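Local structure of SIRV1 hypothetical protein ORF119 (Sulfolobus islandicus rudivirus 1 variant xx, 2X3G) at residues A[5-10]-A[100-105]; A[17-22]-A[73-78]; A[64-69]-A[109-114]. The protein is a small dimeric viral protein that probably acts as a Rep-type HUH endonuclease, nicking DNA to start replication of the linear rudivirus genome. One frame throughout, in Å; residues are numbered along the deposited sequence. Where two conformers were deposited one is given.

Contact 1: residues A[5-10]-A[100-105]; sequences KVLNFH and SDIKNV
I102 projects from segment 100-105 into the surface made by V6, L7 and H10 of segment 5-10. Two kinds of interaction hold the pair, both apolar in nature. The first is aliphatic packing. V6 CG1 meets I102 CG1 at 3.6 Å, and the two side chains pass at a slant. I102 CG2 meets L7 CD2 at 3.5 Å, on a different branch. The L7 bond to CB runs along the interface, but CG lies beside the backbone N (chi1 -67°), and this carries the CD2 methyl to I102. At the margin the stem of K103 touches the same methyl loosely, with K103 CG 4.2 Å from L7 CD2.

Both segments are helical, parts of helix 2-10 and helix 99-109. Their short axes approach to 10.4 Å and run roughly antiparallel, at 138°. The two helices lie on the same face of the four-stranded antiparallel sheet. V6 also rests on L68 and F70 of strand 64-71, and M118 of the second subunit packs against V6 as well.

The second kind is a CH-pi contact. I102 CB lies over one face of the H10 imidazole, 3.7 Å from the ring centroid. The closest atom pair is I102 CB to H10 CD2, at 3.3 Å, so packing here is tight. I102 CG1 also lies over that face, nearer to H10 CG than to the middle of the ring. The rotation of the imidazole is fixed at both nitrogens: H10 ND1 is hydrogen-bonded to T16 OG1, and H10 NE2 to P96 O.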
loop_
_atom_site.group_PDB
_atom_site.type_symbol
_atom_site.label_atom_id
_atom_site.label_comp_id
_atom_site.label_asym_id
_atom_site.label_seq_id
_atom_site.Cartn_x
_atom_site.Cartn_y
_atom_site.Cartn_z
ATOM N N LYS A 5 -0.032 5.814 -17.350
ATOM C CA LYS A 5 0.536 4.728 -18.152
ATOM C C LYS A 5 -0.528 3.656 -18.401
ATOM O O LYS A 5 -0.699 3.198 -19.533
ATOM C CB LYS A 5 1.752 4.082 -17.479
ATOM C CG LYS A 5 3.058 4.850 -17.607
ATOM C CD LYS A 5 4.211 4.009 -17.016
ATOM C CE LYS A 5 5.569 4.381 -17.610
ATOM N NZ LYS A 5 6.074 5.709 -17.208
ATOM N N VAL A 6 -1.248 3.277 -17.348
ATOM C CA VAL A 6 -2.309 2.269 -17.470
ATOM C C VAL A 6 -3.338 2.699 -18.511
ATOM O O VAL A 6 -3.747 1.903 -19.333
ATOM C CB VAL A 6 -2.982 1.957 -16.105
ATOM C CG1 VAL A 6 -4.340 1.241 -16.280
ATOM C CG2 VAL A 6 -2.031 1.108 -15.232
ATOM N N LEU A 7 -3.761 3.956 -18.491
ATOM C CA LEU A 7 -4.734 4.422 -19.489
ATOM C C LEU A 7 -4.199 4.396 -20.907
ATOM O O LEU A 7 -4.880 3.979 -21.837
ATOM C CB LEU A 7 -5.169 5.843 -19.186
ATOM C CG LEU A 7 -5.969 5.963 -17.903
ATOM C CD1 LEU A 7 -5.906 7.371 -17.405
ATOM C CD2 LEU A 7 -7.417 5.493 -18.100
ATOM N N ASN A 8 -2.978 4.874 -21.059
ATOM C CA ASN A 8 -2.294 4.845 -22.343
ATOM C C ASN A 8 -2.184 3.441 -22.938
ATOM O O ASN A 8 -2.520 3.226 -24.108
ATOM C CB ASN A 8 -0.922 5.523 -22.253
ATOM C CG ASN A 8 -1.001 7.016 -22.496
ATOM O OD1 ASN A 8 -1.842 7.478 -23.266
ATOM N ND2 ASN A 8 -0.117 7.785 -21.847
ATOM N N PHE A 9 -1.741 2.482 -22.135
ATOM C CA PHE A 9 -1.617 1.110 -22.605
ATOM C C PHE A 9 -2.997 0.513 -22.847
ATOM O O PHE A 9 -3.224 -0.160 -23.838
ATOM C CB PHE A 9 -0.842 0.239 -21.611
ATOM C CG PHE A 9 0.574 0.678 -21.358
ATOM C CD1 PHE A 9 1.287 1.436 -22.272
ATOM C CD2 PHE A 9 1.215 0.279 -20.201
ATOM C CE1 PHE A 9 2.588 1.806 -22.013
ATOM C CE2 PHE A 9 2.514 0.638 -19.953
ATOM C CZ PHE A 9 3.197 1.408 -20.842
ATOM N N HIS A 10 -3.950 0.778 -21.963
ATOM C CA HIS A 10 -5.280 0.197 -22.130
ATOM C C HIS A 10 -5.851 0.512 -23.515
ATOM O O HIS A 10 -6.481 -0.333 -24.149
ATOM C CB HIS A 10 -6.229 0.754 -21.082
ATOM C CG HIS A 10 -7.564 0.085 -21.065
ATOM N ND1 HIS A 10 -7.721 -1.277 -21.139
ATOM C CD2 HIS A 10 -8.811 0.605 -20.972
ATOM C CE1 HIS A 10 -9.009 -1.575 -21.084
ATOM N NE2 HIS A 10 -9.688 -0.452 -20.960
ATOM N N SER A 100 -14.087 4.327 -17.627
ATOM C CA SER A 100 -14.672 3.968 -16.341
ATOM C C SER A 100 -14.237 2.593 -15.877
ATOM O O SER A 100 -13.916 2.416 -14.710
ATOM C CB SER A 100 -16.196 4.023 -16.403
ATOM O OG SER A 100 -16.736 3.515 -15.197
ATOM N N ASP A 101 -14.201 1.625 -16.794
ATOM C CA ASP A 101 -13.866 0.264 -16.425
ATOM C C ASP A 101 -12.415 0.137 -16.016
ATOM O O ASP A 101 -12.134 -0.476 -14.997
ATOM C CB ASP A 101 -14.166 -0.715 -17.547
ATOM C CG ASP A 101 -15.638 -1.002 -17.690
ATOM O OD1 ASP A 101 -16.423 -0.733 -16.752
ATOM O OD2 ASP A 101 -16.013 -1.473 -18.765
ATOM N N ILE A 102 -11.498 0.700 -16.795
ATOM C CA ILE A 102 -10.068 0.571 -16.470
ATOM C C ILE A 102 -9.729 1.341 -15.188
ATOM O O ILE A 102 -8.981 0.834 -14.354
ATOM C CB ILE A 102 -9.112 0.927 -17.674
ATOM C CG1 ILE A 102 -7.680 0.451 -17.366
ATOM C CG2 ILE A 102 -9.148 2.400 -18.044
ATOM C CD1 ILE A 102 -7.581 -1.070 -17.224
ATOM N N LYS A 103 -10.315 2.523 -15.010
ATOM C CA LYS A 103 -10.123 3.277 -13.782
ATOM C C LYS A 103 -10.665 2.565 -12.564
ATOM O O LYS A 103 -10.065 2.624 -11.511
ATOM C CB LYS A 103 -10.732 4.659 -13.897
ATOM C CG LYS A 103 -9.962 5.561 -14.822
ATOM C CD LYS A 103 -10.504 6.968 -14.758
ATOM C CE LYS A 103 -9.607 7.916 -15.529
ATOM N NZ LYS A 103 -10.116 9.288 -15.480
ATOM N N ASN A 104 -11.808 1.903 -12.687
ATOM C CA ASN A 104 -12.351 1.143 -11.549
ATOM C C ASN A 104 -11.457 -0.061 -11.205
ATOM O O ASN A 104 -11.287 -0.424 -10.025
ATOM C CB ASN A 104 -13.792 0.700 -11.828
ATOM C CG ASN A 104 -14.800 1.816 -11.637
ATOM O OD1 ASN A 104 -14.627 2.712 -10.798
ATOM N ND2 ASN A 104 -15.891 1.748 -12.391
ATOM N N VAL A 105 -10.881 -0.667 -12.232
ATOM C CA VAL A 105 -9.945 -1.778 -12.036
ATOM C C VAL A 105 -8.680 -1.263 -11.343
ATOM O O VAL A 105 -8.258 -1.810 -10.343
ATOM C CB VAL A 105 -9.592 -2.517 -13.358
ATOM C CG1 VAL A 105 -8.386 -3.380 -13.187
ATOM C CG2 VAL A 105 -10.763 -3.363 -13.860
#

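Contact 2: residues A[17-22]-A[73-78]; sequences YFITIT and KKLDYS
The phenol ring of Y17 overlaps the side chain of L75, whose CD1 methyl sits over one ring face. It is a CH-pi contact: L75 CD1 lies 4.2 Å from the Y17 ring centroid and 24° off the normal. The contact joins strand 15-22 of the antiparallel sheet to the loop entering helix 77-82, on the sheet face also covered by helix 30-44. L75 continues into that layer, touching Y40, I41 and H44. Beyond the ring, Y17 OH reaches the loop backbone. There L75 N donates to Y17 OH over 3.1 Å, in a nearly straight bond of 162°.

Y77 reaches the Y17 ring at its rim. The two ring planes are almost perpendicular, at 89°, and Y17 CE1 lies in the plane of the Y77 ring at its edge. Y77 OH is 3.3 Å from Y17 CE1. A water lies between the two hydroxyls, 3.3 Å from Y77 OH; its approach to Y17 OH is too short to be sure of.

D76, the N-cap of helix 77-82, anchors the turn beside Y77. D76 OD1 accepts a weak bond from S78 N and a shorter one, 2.7 Å, from S78 OG.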
loop_
_atom_site.group_PDB
_atom_site.type_symbol
_atom_site.label_atom_id
_atom_site.label_comp_id
_atom_site.label_asym_id
_atom_site.label_seq_id
_atom_site.Cartn_x
_atom_site.Cartn_y
_atom_site.Cartn_z
ATOM N N TYR A 17 -5.814 -7.664 -19.927
ATOM C CA TYR A 17 -6.263 -8.746 -19.053
ATOM C C TYR A 17 -6.029 -8.342 -17.610
ATOM O O TYR A 17 -4.921 -7.931 -17.257
ATOM C CB TYR A 17 -5.479 -10.009 -19.336
ATOM C CG TYR A 17 -5.714 -10.614 -20.688
ATOM C CD1 TYR A 17 -6.842 -11.372 -20.932
ATOM C CD2 TYR A 17 -4.806 -10.408 -21.732
ATOM C CE1 TYR A 17 -7.063 -11.951 -22.164
ATOM C CE2 TYR A 17 -5.022 -10.995 -22.988
ATOM C CZ TYR A 17 -6.170 -11.761 -23.181
ATOM O OH TYR A 17 -6.426 -12.347 -24.383
ATOM N N PHE A 18 -7.076 -8.462 -16.795
ATOM C CA PHE A 18 -7.035 -8.226 -15.360
ATOM C C PHE A 18 -7.094 -9.589 -14.696
ATOM O O PHE A 18 -8.110 -10.268 -14.767
ATOM C CB PHE A 18 -8.199 -7.307 -14.929
ATOM C CG PHE A 18 -8.343 -7.147 -13.449
ATOM C CD1 PHE A 18 -7.235 -6.923 -12.653
ATOM C CD2 PHE A 18 -9.589 -7.206 -12.854
ATOM C CE1 PHE A 18 -7.361 -6.807 -11.283
ATOM C CE2 PHE A 18 -9.732 -7.067 -11.494
ATOM C CZ PHE A 18 -8.614 -6.866 -10.700
ATOM N N ILE A 19 -5.965 -9.986 -14.103
ATOM C CA ILE A 19 -5.804 -11.267 -13.460
ATOM C C ILE A 19 -5.663 -11.096 -11.946
ATOM O O ILE A 19 -4.837 -10.324 -11.469
ATOM C CB ILE A 19 -4.533 -11.946 -13.991
ATOM C CG1 ILE A 19 -4.464 -11.858 -15.526
ATOM C CG2 ILE A 19 -4.414 -13.388 -13.434
ATOM C CD1 ILE A 19 -3.125 -12.339 -16.096
ATOM N N THR A 20 -6.493 -11.814 -11.195
ATOM C CA THR A 20 -6.393 -11.845 -9.769
ATOM C C THR A 20 -6.004 -13.251 -9.343
ATOM O O THR A 20 -6.618 -14.227 -9.767
ATOM C CB THR A 20 -7.706 -11.440 -9.119
ATOM O OG1 THR A 20 -8.105 -10.193 -9.665
ATOM C CG2 THR A 20 -7.535 -11.285 -7.611
ATOM N N ILE A 21 -4.992 -13.336 -8.489
ATOM C CA ILE A 21 -4.465 -14.621 -8.030
ATOM C C ILE A 21 -4.482 -14.599 -6.511
ATOM O O ILE A 21 -4.004 -13.642 -5.903
ATOM C CB ILE A 21 -3.020 -14.855 -8.564
ATOM C CG1 ILE A 21 -2.978 -14.666 -10.080
ATOM C CG2 ILE A 21 -2.468 -16.243 -8.143
ATOM C CD1 ILE A 21 -2.471 -13.305 -10.496
ATOM N N THR A 22 -5.089 -15.624 -5.911
ATOM C CA THR A 22 -5.051 -15.810 -4.478
ATOM C C THR A 22 -4.511 -17.191 -4.137
ATOM O O THR A 22 -4.785 -18.172 -4.832
ATOM C CB THR A 22 -6.458 -15.629 -3.880
ATOM O OG1 THR A 22 -6.967 -14.338 -4.276
ATOM C CG2 THR A 22 -6.413 -15.722 -2.369
ATOM N N LYS A 73 -1.703 -9.840 -28.455
ATOM C CA LYS A 73 -1.890 -11.240 -28.799
ATOM C C LYS A 73 -2.652 -11.921 -27.689
ATOM O O LYS A 73 -2.260 -11.811 -26.542
ATOM C CB LYS A 73 -0.532 -11.911 -28.964
ATOM C CG LYS A 73 -0.626 -13.377 -29.341
ATOM C CD LYS A 73 0.718 -13.956 -29.768
ATOM C CE LYS A 73 0.659 -15.477 -29.940
ATOM N NZ LYS A 73 -0.595 -15.948 -30.601
ATOM N N LYS A 74 -3.710 -12.646 -28.030
ATOM C CA LYS A 74 -4.537 -13.300 -27.015
ATOM C C LYS A 74 -3.699 -14.219 -26.167
ATOM O O LYS A 74 -2.870 -14.965 -26.699
ATOM C CB LYS A 74 -5.648 -14.129 -27.649
ATOM C CG LYS A 74 -6.937 -13.392 -27.869
ATOM C CD LYS A 74 -7.911 -14.264 -28.637
ATOM C CE LYS A 74 -9.183 -13.500 -28.939
ATOM N NZ LYS A 74 -10.109 -14.287 -29.795
ATOM N N LEU A 75 -3.948 -14.185 -24.864
ATOM C CA LEU A 75 -3.257 -15.021 -23.900
ATOM C C LEU A 75 -3.831 -16.419 -23.942
ATOM O O LEU A 75 -5.050 -16.589 -24.084
ATOM C CB LEU A 75 -3.422 -14.477 -22.469
ATOM C CG LEU A 75 -2.481 -13.408 -21.919
ATOM C CD1 LEU A 75 -2.715 -13.324 -20.419
ATOM C CD2 LEU A 75 -1.036 -13.759 -22.257
ATOM N N ASP A 76 -2.941 -17.413 -23.861
ATOM C CA ASP A 76 -3.317 -18.794 -23.536
ATOM C C ASP A 76 -3.451 -18.901 -22.019
ATOM O O ASP A 76 -2.462 -18.968 -21.299
ATOM C CB ASP A 76 -2.282 -19.783 -24.075
ATOM C CG ASP A 76 -2.565 -21.218 -23.678
ATOM O OD1 ASP A 76 -3.465 -21.481 -22.860
ATOM O OD2 ASP A 76 -1.874 -22.119 -24.189
ATOM N N TYR A 77 -4.697 -18.879 -21.545
ATOM C CA TYR A 77 -4.991 -18.864 -20.123
ATOM C C TYR A 77 -4.363 -20.015 -19.317
ATOM O O TYR A 77 -4.018 -19.823 -18.158
ATOM C CB TYR A 77 -6.505 -18.867 -19.912
ATOM C CG TYR A 77 -7.241 -17.619 -20.387
ATOM C CD1 TYR A 77 -6.567 -16.438 -20.685
ATOM C CD2 TYR A 77 -8.614 -17.626 -20.513
ATOM C CE1 TYR A 77 -7.250 -15.319 -21.104
ATOM C CE2 TYR A 77 -9.306 -16.517 -20.905
ATOM C CZ TYR A 77 -8.631 -15.368 -21.221
ATOM O OH TYR A 77 -9.356 -14.256 -21.602
ATOM N N SER A 78 -4.218 -21.191 -19.914
ATOM C CA SER A 78 -3.589 -22.331 -19.219
ATOM C C SER A 78 -2.136 -22.039 -18.826
ATOM O O SER A 78 -1.629 -22.565 -17.842
ATOM C CB SER A 78 -3.659 -23.604 -20.066
ATOM O OG SER A 78 -2.807 -23.535 -21.199
HETATM O O HOH W 1 -8.624 -13.493 -24.680
#

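Contact 3: residues A[64-69]-A[109-114]; sequences HYHILV and MLKTKK
The His-hydrophobic-His sequence H64-Y65-H66, probably the HUH motif of a Rep-type endonuclease, brings its second histidine against M109 and K111. H66 CB packs on M109 CG at 3.7 Å; the two side chains lie alongside and run opposite ways. M109 is a selenomethionine. Its chain is extended to SE and then bends (chi3 66°), which turns the CE methyl back over the strand, 3.6 Å from H66 O. The selenium meets L68, two residues along the strand: M109 SE lies 3.7 Å from L68 CG.

Strand 64-71 is an inner strand of the antiparallel sheet. M109 closes helix 99-109, and the chain then turns through 110-114 toward the second subunit. The M109 side chain reaches from the helix end onto the sheet, where it also touches F18 and F51.

The polar part of the contact is bridged by water. The water lies at the edge of the H66 ring and in its plane, 3.2 Å from H66 NE2. It accepts from K111 NZ at 2.8 Å. K111 bends at its last torsion (chi4 -62°) to bring NZ there. K111 NZ is also hydrogen-bonded to Y108 O and salt-bridged to E55, and K111 makes a cation-pi contact with the Y108 ring. Y108 and K111 fit the YxxK motif of this family, whose tyrosine is probably the nucleophile. H66 ND1, the other ring nitrogen, is hydrogen-bonded to T20 OG1.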
loop_
_atom_site.group_PDB
_atom_site.type_symbol
_atom_site.label_atom_id
_atom_site.label_comp_id
_atom_site.label_asym_id
_atom_site.label_seq_id
_atom_site.Cartn_x
_atom_site.Cartn_y
_atom_site.Cartn_z
ATOM N N HIS A 64 -2.115 -12.505 -2.293
ATOM C CA HIS A 64 -3.116 -11.873 -3.122
ATOM C C HIS A 64 -2.380 -10.990 -4.128
ATOM O O HIS A 64 -1.701 -10.031 -3.733
ATOM C CB HIS A 64 -4.054 -11.051 -2.242
ATOM C CG HIS A 64 -5.427 -10.892 -2.804
ATOM N ND1 HIS A 64 -6.429 -11.812 -2.578
ATOM C CD2 HIS A 64 -5.975 -9.913 -3.564
ATOM C CE1 HIS A 64 -7.530 -11.416 -3.196
ATOM N NE2 HIS A 64 -7.283 -10.265 -3.798
ATOM N N TYR A 65 -2.470 -11.352 -5.409
ATOM C CA TYR A 65 -1.828 -10.602 -6.491
ATOM C C TYR A 65 -2.882 -10.076 -7.455
ATOM O O TYR A 65 -3.851 -10.756 -7.734
ATOM C CB TYR A 65 -0.893 -11.485 -7.326
ATOM C CG TYR A 65 0.165 -12.301 -6.609
ATOM C CD1 TYR A 65 0.546 -13.543 -7.115
ATOM C CD2 TYR A 65 0.808 -11.835 -5.470
ATOM C CE1 TYR A 65 1.519 -14.307 -6.512
ATOM C CE2 TYR A 65 1.786 -12.581 -4.856
ATOM C CZ TYR A 65 2.139 -13.826 -5.383
ATOM O OH TYR A 65 3.107 -14.586 -4.797
ATOM N N HIS A 66 -2.676 -8.879 -7.976
ATOM C CA HIS A 66 -3.485 -8.366 -9.085
ATOM C C HIS A 66 -2.526 -7.978 -10.187
ATOM O O HIS A 66 -1.500 -7.368 -9.921
ATOM C CB HIS A 66 -4.325 -7.146 -8.690
ATOM C CG HIS A 66 -5.303 -7.401 -7.595
ATOM N ND1 HIS A 66 -6.412 -8.206 -7.753
ATOM C CD2 HIS A 66 -5.341 -6.950 -6.322
ATOM C CE1 HIS A 66 -7.088 -8.239 -6.620
ATOM N NE2 HIS A 66 -6.456 -7.492 -5.735
ATOM N N ILE A 67 -2.870 -8.331 -11.420
ATOM C CA ILE A 67 -2.000 -8.114 -12.544
ATOM C C ILE A 67 -2.807 -7.591 -13.722
ATOM O O ILE A 67 -3.834 -8.166 -14.055
ATOM C CB ILE A 67 -1.293 -9.427 -12.940
ATOM C CG1 ILE A 67 -0.491 -10.001 -11.770
ATOM C CG2 ILE A 67 -0.340 -9.215 -14.103
ATOM C CD1 ILE A 67 0.360 -11.202 -12.166
ATOM N N LEU A 68 -2.350 -6.492 -14.331
ATOM C CA LEU A 68 -2.815 -6.102 -15.665
ATOM C C LEU A 68 -1.773 -6.452 -16.701
ATOM O O LEU A 68 -0.595 -6.125 -16.558
ATOM C CB LEU A 68 -3.077 -4.608 -15.775
ATOM C CG LEU A 68 -4.320 -4.072 -15.134
ATOM C CD1 LEU A 68 -4.303 -2.551 -15.311
ATOM C CD2 LEU A 68 -5.561 -4.685 -15.748
ATOM N N VAL A 69 -2.221 -7.137 -17.737
ATOM C CA VAL A 69 -1.367 -7.496 -18.870
ATOM C C VAL A 69 -1.952 -6.765 -20.086
ATOM O O VAL A 69 -3.115 -6.943 -20.425
ATOM C CB VAL A 69 -1.332 -9.019 -19.089
ATOM C CG1 VAL A 69 -0.603 -9.374 -20.403
ATOM C CG2 VAL A 69 -0.667 -9.738 -17.893
HETATM N N MSE A 109 -7.193 -2.324 -7.674
HETATM C CA MSE A 109 -5.841 -2.835 -7.509
HETATM C C MSE A 109 -5.019 -2.054 -6.508
HETATM O O MSE A 109 -4.207 -2.653 -5.814
HETATM C CB MSE A 109 -5.099 -2.855 -8.843
HETATM C CG MSE A 109 -5.652 -3.873 -9.768
HETATM SE SE MSE A 109 -4.840 -3.762 -11.520
HETATM C CE MSE A 109 -2.972 -4.291 -11.143
ATOM N N LEU A 110 -5.237 -0.743 -6.411
ATOM C CA LEU A 110 -4.438 0.092 -5.502
ATOM C C LEU A 110 -5.099 0.357 -4.147
ATOM O O LEU A 110 -4.584 1.144 -3.348
ATOM C CB LEU A 110 -4.093 1.427 -6.163
ATOM C CG LEU A 110 -2.819 1.398 -7.014
ATOM C CD1 LEU A 110 -2.735 2.664 -7.770
ATOM C CD2 LEU A 110 -1.577 1.239 -6.166
ATOM N N LYS A 111 -6.209 -0.319 -3.861
ATOM C CA LYS A 111 -6.999 0.026 -2.678
ATOM C C LYS A 111 -6.246 -0.193 -1.357
ATOM O O LYS A 111 -6.504 0.506 -0.381
ATOM C CB LYS A 111 -8.341 -0.727 -2.678
ATOM C CG LYS A 111 -8.253 -2.187 -2.309
ATOM C CD LYS A 111 -9.536 -2.934 -2.715
ATOM C CE LYS A 111 -9.329 -4.429 -2.764
ATOM N NZ LYS A 111 -8.300 -4.898 -3.776
ATOM N N THR A 112 -5.329 -1.158 -1.311
ATOM C CA THR A 112 -4.566 -1.403 -0.078
ATOM C C THR A 112 -3.286 -0.560 -0.012
ATOM O O THR A 112 -2.547 -0.647 0.968
ATOM C CB THR A 112 -4.169 -2.894 0.096
ATOM O OG1 THR A 112 -3.184 -3.239 -0.876
ATOM C CG2 THR A 112 -5.381 -3.835 -0.023
ATOM N N LYS A 113 -3.048 0.254 -1.042
ATOM C CA LYS A 113 -1.791 0.986 -1.205
ATOM C C LYS A 113 -1.937 2.491 -0.960
ATOM O O LYS A 113 -1.002 3.261 -1.199
ATOM C CB LYS A 113 -1.240 0.719 -2.609
ATOM C CG LYS A 113 -1.054 -0.757 -2.955
ATOM C CD LYS A 113 -0.029 -1.433 -2.080
ATOM C CE LYS A 113 0.217 -2.898 -2.466
ATOM N NZ LYS A 113 1.151 -3.549 -1.509
ATOM N N LYS A 114 -3.099 2.902 -0.460
ATOM C CA LYS A 114 -3.394 4.311 -0.262
ATOM C C LYS A 114 -3.332 4.588 1.240
ATOM O O LYS A 114 -2.618 3.907 1.964
ATOM C CB LYS A 114 -4.774 4.650 -0.847
ATOM C CG LYS A 114 -4.857 4.558 -2.368
ATOM C CD LYS A 114 -6.229 5.016 -2.829
ATOM C CE LYS A 114 -6.341 6.541 -2.899
ATOM N NZ LYS A 114 -5.605 7.095 -4.066
HETATM O O HOH W 2 -8.734 -7.694 -3.486
#

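How the contacts relate
Contacts 2 and 3 each use a strand of one antiparallel sheet, and contact 1 packs its two helices on it. Their centres are 13 to 16 Å apart. In chain order the segments run 5-10, 17-22, 64-69, 73-78, 100-105, 109-114. Contact 2 thus falls between the two segments of contact 1, while contact 3 alternates with both others. Strands 15-22 and 64-71 are neighbours, and backbone pairing ties contact 2 to contact 3. Contacts 1 and 3 share helix 99-109 and one sheet face; L68 touches V6, I102 and V105. Contact 2 uses the other face. The second subunit meets helix 2-10 in contact 1 and the loop after helix 99-109 in contact 3.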